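Local atomic coordinates of conjugal transfer protein TRWB (Escherichia coli, PDB entry 1E9R), a protein that probably couples DNA processing to transport in bacterial conjugation, forming a hexameric ring reminiscent of ring helicases and F1-ATPase that probably uses nucleotide hydrolysis to move DNA. Residues W127-G138 and R151-A162. Numbering follows the deposited sequence.
Sequences WQRYALSVVPRG and RLLLRETAKKLA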
ATOM      1  N   TRP B 127     -13.799   5.258  35.013  1.00 37.79           N
ATOM      2  CA  TRP B 127     -12.360   5.049  35.014  1.00 37.17           C
ATOM      3  C   TRP B 127     -11.837   4.808  33.605  1.00 36.25           C
ATOM      4  O   TRP B 127     -10.858   5.435  33.189  1.00 35.42           O
ATOM      5  CB  TRP B 127     -11.974   3.885  35.925  1.00 36.89           C
ATOM      6  CG  TRP B 127     -12.166   4.184  37.389  1.00 37.43           C
ATOM      7  CD1 TRP B 127     -13.119   3.665  38.211  1.00 38.08           C
ATOM      8  CD2 TRP B 127     -11.396   5.089  38.195  1.00 37.89           C
ATOM      9  NE1 TRP B 127     -12.996   4.187  39.476  1.00 39.28           N
ATOM     10  CE2 TRP B 127     -11.945   5.064  39.491  1.00 37.25           C
ATOM     11  CE3 TRP B 127     -10.296   5.918  37.942  1.00 34.78           C
ATOM     12  CZ2 TRP B 127     -11.432   5.838  40.536  1.00 36.58           C
ATOM     13  CZ3 TRP B 127      -9.787   6.688  38.983  1.00 36.19           C
ATOM     14  CH2 TRP B 127     -10.357   6.640  40.263  1.00 38.60           C
ATOM     15  N   GLN B 128     -12.480   3.909  32.861  1.00 34.67           N
ATOM     16  CA  GLN B 128     -12.045   3.642  31.492  1.00 36.01           C
ATOM     17  C   GLN B 128     -12.383   4.841  30.604  1.00 36.15           C
ATOM     18  O   GLN B 128     -11.625   5.240  29.715  1.00 38.57           O
ATOM     19  CB  GLN B 128     -12.717   2.377  30.939  1.00 36.55           C
ATOM     20  CG  GLN B 128     -12.493   2.173  29.427  1.00 38.57           C
ATOM     21  CD  GLN B 128     -11.000   2.206  28.963  1.00 40.87           C
ATOM     22  OE1 GLN B 128     -10.070   2.457  29.754  1.00 37.20           O
ATOM     23  NE2 GLN B 128     -10.786   1.950  27.664  1.00 40.16           N
ATOM     24  N   ARG B 129     -13.540   5.412  30.876  1.00 35.79           N
ATOM     25  CA  ARG B 129     -14.034   6.559  30.156  1.00 34.63           C
ATOM     26  C   ARG B 129     -13.008   7.698  30.113  1.00 33.31           C
ATOM     27  O   ARG B 129     -12.738   8.266  29.058  1.00 31.56           O
ATOM     28  CB  ARG B 129     -15.315   7.011  30.843  1.00 37.41           C
ATOM     29  CG  ARG B 129     -16.154   7.959  30.069  1.00 39.83           C
ATOM     30  CD  ARG B 129     -17.442   8.207  30.812  1.00 41.50           C
ATOM     31  NE  ARG B 129     -18.181   9.297  30.190  1.00 42.52           N
ATOM     32  CZ  ARG B 129     -19.143   9.988  30.786  1.00 42.19           C
ATOM     33  NH1 ARG B 129     -19.494   9.702  32.034  1.00 41.20           N
ATOM     34  NH2 ARG B 129     -19.741  10.976  30.132  1.00 45.01           N
ATOM     35  N   TYR B 130     -12.424   8.028  31.259  1.00 31.58           N
ATOM     36  CA  TYR B 130     -11.457   9.120  31.300  1.00 29.76           C
ATOM     37  C   TYR B 130     -10.016   8.671  31.116  1.00 27.28           C
ATOM     38  O   TYR B 130      -9.122   9.495  30.940  1.00 24.56           O
ATOM     39  CB  TYR B 130     -11.638   9.957  32.581  1.00 30.10           C
ATOM     40  CG  TYR B 130     -12.986  10.646  32.608  1.00 29.88           C
ATOM     41  CD1 TYR B 130     -13.252  11.715  31.756  1.00 30.77           C
ATOM     42  CD2 TYR B 130     -14.038  10.151  33.382  1.00 29.20           C
ATOM     43  CE1 TYR B 130     -14.536  12.268  31.660  1.00 31.00           C
ATOM     44  CE2 TYR B 130     -15.328  10.701  33.291  1.00 30.37           C
ATOM     45  CZ  TYR B 130     -15.566  11.754  32.427  1.00 32.62           C
ATOM     46  OH  TYR B 130     -16.831  12.280  32.303  1.00 33.73           O
ATOM     47  N   ALA B 131      -9.791   7.362  31.147  1.00 26.87           N
ATOM     48  CA  ALA B 131      -8.455   6.831  30.898  1.00 26.00           C
ATOM     49  C   ALA B 131      -8.233   7.072  29.391  1.00 28.06           C
ATOM     50  O   ALA B 131      -7.126   7.370  28.937  1.00 27.19           O
ATOM     51  CB  ALA B 131      -8.420   5.344  31.215  1.00 25.08           C
ATOM     52  N   LEU B 132      -9.326   6.952  28.638  1.00 27.40           N
ATOM     53  CA  LEU B 132      -9.347   7.162  27.196  1.00 29.17           C
ATOM     54  C   LEU B 132      -9.028   8.622  26.873  1.00 28.88           C
ATOM     55  O   LEU B 132      -8.607   8.931  25.766  1.00 29.74           O
ATOM     56  CB  LEU B 132     -10.738   6.816  26.661  1.00 29.70           C
ATOM     57  CG  LEU B 132     -11.003   5.708  25.646  1.00 32.82           C
ATOM     58  CD1 LEU B 132      -9.846   4.767  25.546  1.00 32.67           C
ATOM     59  CD2 LEU B 132     -12.258   4.976  26.059  1.00 30.61           C
ATOM     60  N   SER B 133      -9.239   9.517  27.839  1.00 28.52           N
ATOM     61  CA  SER B 133      -8.970  10.954  27.659  1.00 28.73           C
ATOM     62  C   SER B 133      -7.519  11.279  27.974  1.00 27.98           C
ATOM     63  O   SER B 133      -6.883  12.075  27.285  1.00 27.98           O
ATOM     64  CB  SER B 133      -9.861  11.793  28.577  1.00 27.30           C
ATOM     65  OG  SER B 133     -11.231  11.607  28.275  1.00 28.64           O
ATOM     66  N   VAL B 134      -7.007  10.656  29.030  1.00 27.85           N
ATOM     67  CA  VAL B 134      -5.624  10.851  29.462  1.00 26.56           C
ATOM     68  C   VAL B 134      -4.665  10.216  28.462  1.00 25.30           C
ATOM     69  O   VAL B 134      -3.636  10.790  28.122  1.00 24.39           O
ATOM     70  CB  VAL B 134      -5.395  10.218  30.857  1.00 28.03           C
ATOM     71  CG1 VAL B 134      -3.935  10.338  31.257  1.00 25.63           C
ATOM     72  CG2 VAL B 134      -6.290  10.896  31.881  1.00 25.24           C
ATOM     73  N   VAL B 135      -5.016   9.022  28.001  1.00 25.59           N
ATOM     74  CA  VAL B 135      -4.214   8.287  27.034  1.00 24.60           C
ATOM     75  C   VAL B 135      -4.974   8.204  25.695  1.00 26.87           C
ATOM     76  O   VAL B 135      -5.674   7.219  25.413  1.00 25.33           O
ATOM     77  CB  VAL B 135      -3.922   6.859  27.553  1.00 23.79           C
ATOM     78  CG1 VAL B 135      -2.985   6.137  26.602  1.00 21.67           C
ATOM     79  CG2 VAL B 135      -3.332   6.931  28.954  1.00 22.46           C
ATOM     80  N   PRO B 136      -4.847   9.241  24.852  1.00 27.04           N
ATOM     81  CA  PRO B 136      -5.557   9.200  23.569  1.00 26.89           C
ATOM     82  C   PRO B 136      -5.195   8.005  22.689  1.00 27.48           C
ATOM     83  O   PRO B 136      -4.240   7.265  22.966  1.00 26.41           O
ATOM     84  CB  PRO B 136      -5.224  10.554  22.933  1.00 28.61           C
ATOM     85  CG  PRO B 136      -3.946  10.953  23.580  1.00 29.04           C
ATOM     86  CD  PRO B 136      -4.113  10.506  25.009  1.00 28.85           C
ATOM     87  N   ARG B 137      -5.986   7.814  21.634  1.00 27.17           N
ATOM     88  CA  ARG B 137      -5.796   6.702  20.715  1.00 26.62           C
ATOM     89  C   ARG B 137      -4.425   6.713  20.063  1.00 27.90           C
ATOM     90  O   ARG B 137      -3.881   7.768  19.734  1.00 24.14           O
ATOM     91  CB  ARG B 137      -6.868   6.732  19.633  1.00 26.37           C
ATOM     92  CG  ARG B 137      -8.265   6.562  20.151  1.00 22.68           C
ATOM     93  CD  ARG B 137      -8.458   5.213  20.784  1.00 23.19           C
ATOM     94  NE  ARG B 137      -9.854   5.041  21.169  1.00 24.61           N
ATOM     95  CZ  ARG B 137     -10.333   3.996  21.833  1.00 23.78           C
ATOM     96  NH1 ARG B 137      -9.525   3.007  22.196  1.00 22.84           N
ATOM     97  NH2 ARG B 137     -11.622   3.946  22.146  1.00 25.08           N
ATOM     98  N   GLY B 138      -3.868   5.527  19.874  1.00 28.89           N
ATOM     99  CA  GLY B 138      -2.566   5.441  19.255  1.00 31.87           C
ATOM    100  C   GLY B 138      -2.610   5.809  17.785  1.00 34.51           C
ATOM    101  O   GLY B 138      -3.597   5.538  17.087  1.00 31.73           O
ATOM    102  N   ARG B 151      -3.825   2.231  29.496  1.00 28.01           N
ATOM    103  CA  ARG B 151      -5.097   2.572  30.113  1.00 28.03           C
ATOM    104  C   ARG B 151      -5.416   1.549  31.181  1.00 28.64           C
ATOM    105  O   ARG B 151      -5.985   1.892  32.216  1.00 28.88           O
ATOM    106  CB  ARG B 151      -6.214   2.616  29.067  1.00 27.63           C
ATOM    107  CG  ARG B 151      -5.890   3.555  27.924  1.00 29.63           C
ATOM    108  CD  ARG B 151      -7.098   4.066  27.161  1.00 28.39           C
ATOM    109  NE  ARG B 151      -6.647   4.777  25.967  1.00 26.65           N
ATOM    110  CZ  ARG B 151      -6.444   4.187  24.796  1.00 26.06           C
ATOM    111  NH1 ARG B 151      -6.677   2.887  24.673  1.00 24.33           N
ATOM    112  NH2 ARG B 151      -5.967   4.875  23.764  1.00 26.28           N
ATOM    113  N   LEU B 152      -5.053   0.291  30.924  1.00 29.40           N
ATOM    114  CA  LEU B 152      -5.269  -0.794  31.886  1.00 29.47           C
ATOM    115  C   LEU B 152      -4.457  -0.486  33.146  1.00 28.75           C
ATOM    116  O   LEU B 152      -4.986  -0.505  34.253  1.00 29.93           O
ATOM    117  CB  LEU B 152      -4.810  -2.140  31.317  1.00 26.63           C
ATOM    118  CG  LEU B 152      -4.777  -3.250  32.378  1.00 28.28           C
ATOM    119  CD1 LEU B 152      -6.191  -3.559  32.861  1.00 26.90           C
ATOM    120  CD2 LEU B 152      -4.131  -4.492  31.809  1.00 27.77           C
ATOM    121  N   LEU B 153      -3.169  -0.205  32.967  1.00 27.60           N
ATOM    122  CA  LEU B 153      -2.304   0.123  34.088  1.00 28.61           C
ATOM    123  C   LEU B 153      -2.799   1.396  34.772  1.00 30.63           C
ATOM    124  O   LEU B 153      -2.798   1.494  36.001  1.00 31.67           O
ATOM    125  CB  LEU B 153      -0.863   0.314  33.611  1.00 26.75           C
ATOM    126  CG  LEU B 153       0.150   0.744  34.680  1.00 26.08           C
ATOM    127  CD1 LEU B 153       0.134  -0.228  35.825  1.00 22.50           C
ATOM    128  CD2 LEU B 153       1.534   0.809  34.083  1.00 23.84           C
ATOM    129  N   LEU B 154      -3.237   2.367  33.976  1.00 30.16           N
ATOM    130  CA  LEU B 154      -3.727   3.612  34.532  1.00 28.42           C
ATOM    131  C   LEU B 154      -4.997   3.449  35.345  1.00 31.18           C
ATOM    132  O   LEU B 154      -5.023   3.802  36.518  1.00 30.26           O
ATOM    133  CB  LEU B 154      -3.985   4.640  33.437  1.00 26.85           C
ATOM    134  CG  LEU B 154      -4.445   6.005  33.966  1.00 27.92           C
ATOM    135  CD1 LEU B 154      -3.291   6.702  34.680  1.00 26.64           C
ATOM    136  CD2 LEU B 154      -4.952   6.861  32.805  1.00 29.96           C
ATOM    137  N   ARG B 155      -6.051   2.904  34.742  1.00 32.58           N
ATOM    138  CA  ARG B 155      -7.313   2.779  35.459  1.00 34.25           C
ATOM    139  C   ARG B 155      -7.279   1.915  36.718  1.00 35.26           C
ATOM    140  O   ARG B 155      -7.948   2.232  37.703  1.00 33.53           O
ATOM    141  CB  ARG B 155      -8.431   2.325  34.508  1.00 35.16           C
ATOM    142  CG  ARG B 155      -8.448   0.864  34.142  1.00 41.27           C
ATOM    143  CD  ARG B 155      -9.641   0.560  33.241  1.00 40.96           C
ATOM    144  NE  ARG B 155      -9.291   0.637  31.830  1.00 42.11           N
ATOM    145  CZ  ARG B 155      -8.887  -0.406  31.112  1.00 40.09           C
ATOM    146  NH1 ARG B 155      -8.791  -1.602  31.674  1.00 39.75           N
ATOM    147  NH2 ARG B 155      -8.563  -0.251  29.836  1.00 38.61           N
ATOM    148  N   GLU B 156      -6.495   0.840  36.707  1.00 36.58           N
ATOM    149  CA  GLU B 156      -6.399  -0.016  37.886  1.00 37.85           C
ATOM    150  C   GLU B 156      -5.562   0.637  38.992  1.00 38.23           C
ATOM    151  O   GLU B 156      -5.935   0.580  40.163  1.00 36.89           O
ATOM    152  CB  GLU B 156      -5.822  -1.382  37.516  1.00 36.75           C
ATOM    153  CG  GLU B 156      -6.791  -2.250  36.723  1.00 41.37           C
ATOM    154  CD  GLU B 156      -8.173  -2.346  37.373  1.00 42.63           C
ATOM    155  OE1 GLU B 156      -8.269  -2.779  38.542  1.00 44.56           O
ATOM    156  OE2 GLU B 156      -9.172  -1.989  36.713  1.00 42.41           O
ATOM    157  N   THR B 157      -4.447   1.265  38.629  1.00 37.36           N
ATOM    158  CA  THR B 157      -3.602   1.927  39.621  1.00 38.21           C
ATOM    159  C   THR B 157      -4.368   3.073  40.264  1.00 40.34           C
ATOM    160  O   THR B 157      -4.443   3.170  41.484  1.00 41.21           O
ATOM    161  CB  THR B 157      -2.312   2.491  38.985  1.00 37.67           C
ATOM    162  OG1 THR B 157      -1.564   1.421  38.408  1.00 37.95           O
ATOM    163  CG2 THR B 157      -1.449   3.185  40.033  1.00 39.36           C
ATOM    164  N   ALA B 158      -4.942   3.936  39.433  1.00 40.51           N
ATOM    165  CA  ALA B 158      -5.702   5.082  39.912  1.00 40.09           C
ATOM    166  C   ALA B 158      -6.899   4.641  40.741  1.00 41.94           C
ATOM    167  O   ALA B 158      -7.201   5.254  41.761  1.00 43.66           O
ATOM    168  CB  ALA B 158      -6.165   5.930  38.738  1.00 36.99           C
ATOM    169  N   LYS B 159      -7.577   3.583  40.308  1.00 41.45           N
ATOM    170  CA  LYS B 159      -8.743   3.078  41.032  1.00 43.50           C
ATOM    171  C   LYS B 159      -8.379   2.661  42.460  1.00 43.88           C
ATOM    172  O   LYS B 159      -9.142   2.909  43.394  1.00 42.74           O
ATOM    173  CB  LYS B 159      -9.350   1.885  40.294  1.00 44.36           C
ATOM    174  CG  LYS B 159     -10.726   1.486  40.784  1.00 47.65           C
ATOM    175  CD  LYS B 159     -11.178   0.160  40.162  1.00 51.05           C
ATOM    176  CE  LYS B 159     -11.212   0.201  38.622  1.00 52.15           C
ATOM    177  NZ  LYS B 159     -11.696  -1.090  38.018  1.00 51.29           N
ATOM    178  N   LYS B 160      -7.215   2.033  42.625  1.00 44.15           N
ATOM    179  CA  LYS B 160      -6.751   1.589  43.943  1.00 45.37           C
ATOM    180  C   LYS B 160      -6.321   2.762  44.830  1.00 44.99           C
ATOM    181  O   LYS B 160      -6.625   2.785  46.024  1.00 46.46           O
ATOM    182  CB  LYS B 160      -5.591   0.601  43.802  1.00 44.09           C
ATOM    183  CG  LYS B 160      -5.123   0.023  45.130  1.00 45.90           C
ATOM    184  CD  LYS B 160      -4.121  -1.121  44.947  1.00 46.36           C
ATOM    185  CE  LYS B 160      -3.625  -1.649  46.293  1.00 45.37           C
ATOM    186  NZ  LYS B 160      -2.706  -2.816  46.148  1.00 49.35           N
ATOM    187  N   LEU B 161      -5.606   3.722  44.249  1.00 43.00           N
ATOM    188  CA  LEU B 161      -5.179   4.907  44.979  1.00 41.77           C
ATOM    189  C   LEU B 161      -6.413   5.645  45.510  1.00 43.26           C
ATOM    190  O   LEU B 161      -6.435   6.109  46.649  1.00 44.30           O
ATOM    191  CB  LEU B 161      -4.374   5.833  44.064  1.00 39.30           C
ATOM    192  CG  LEU B 161      -2.960   5.368  43.724  1.00 37.83           C
ATOM    193  CD1 LEU B 161      -2.360   6.297  42.694  1.00 37.43           C
ATOM    194  CD2 LEU B 161      -2.106   5.349  44.983  1.00 38.14           C
ATOM    195  N   ALA B 162      -7.444   5.751  44.678  1.00 44.55           N
ATOM    196  CA  ALA B 162      -8.681   6.408  45.085  1.00 44.53           C
ATOM    197  C   ALA B 162      -9.320   5.634  46.237  1.00 46.71           C
ATOM    198  O   ALA B 162      -9.900   6.229  47.145  1.00 47.60           O
ATOM    199  CB  ALA B 162      -9.644   6.482  43.912  1.00 43.63           C
TER
HETATM  200  O   HOH W   1      -8.205   1.050  25.990  1.00 30.66           O
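R151 reaches from helix 141-163 to the carbonyl groups that follow the last turn of helix 126-134, so that a crossed helix pair in the all-helical part of this P-loop NTPase-family subunit has its outgoing loop gripped side-on by an arginine. NE and NH2 both bond V135 O; NE, at 2.7 Å from V135 O, makes the straighter bond (149°) and lies in the carbonyl plane. NH2 adds a weak bond to P136 O. V135 is where the chain leaves helical geometry, and the grip probably helps hold that exit in place. L132 CD1 lies over one face of the guanidinium, offset toward its rim, although the conformation of this leucine is uncertain.

A131 faces R151 and R155 where segments 127-134 and 151-162, 9.3 Å apart at closest axial approach, run at 125° to each other. L154 CD2 fits beside A131 CB and, 3.9 Å from V134 CB, continues the apolar seam.

At the other end, the indole of W127 lies along the second helix. K159 CA sits over its six-membered ring, 3.9 Å from the centroid, a CH-pi contact, while CZ3 meets A158 CB and CH2 meets A162 CB. With CG beside the backbone N (chi1 -70°), the W127 ring is carried along helix 141-163 toward A162. K159 leaves its ammonium for a salt bridge with E156, its alkyl chain passing the indole. The Q128 amide stands nearly perpendicular to the R155 guanidinium; R155 NE donates to Q128 OE1 at 2.9 Å from above the amide plane.

Farther out, E144 forms salt bridges with both R151 NH1 and R137 NH1, which probably offsets the closeness of the two guanidinium groups. Helix 169-178 covers L154 through L172. A water links R151 to the Q128 amide, accepting from Q128 NE2 and R151 NH1.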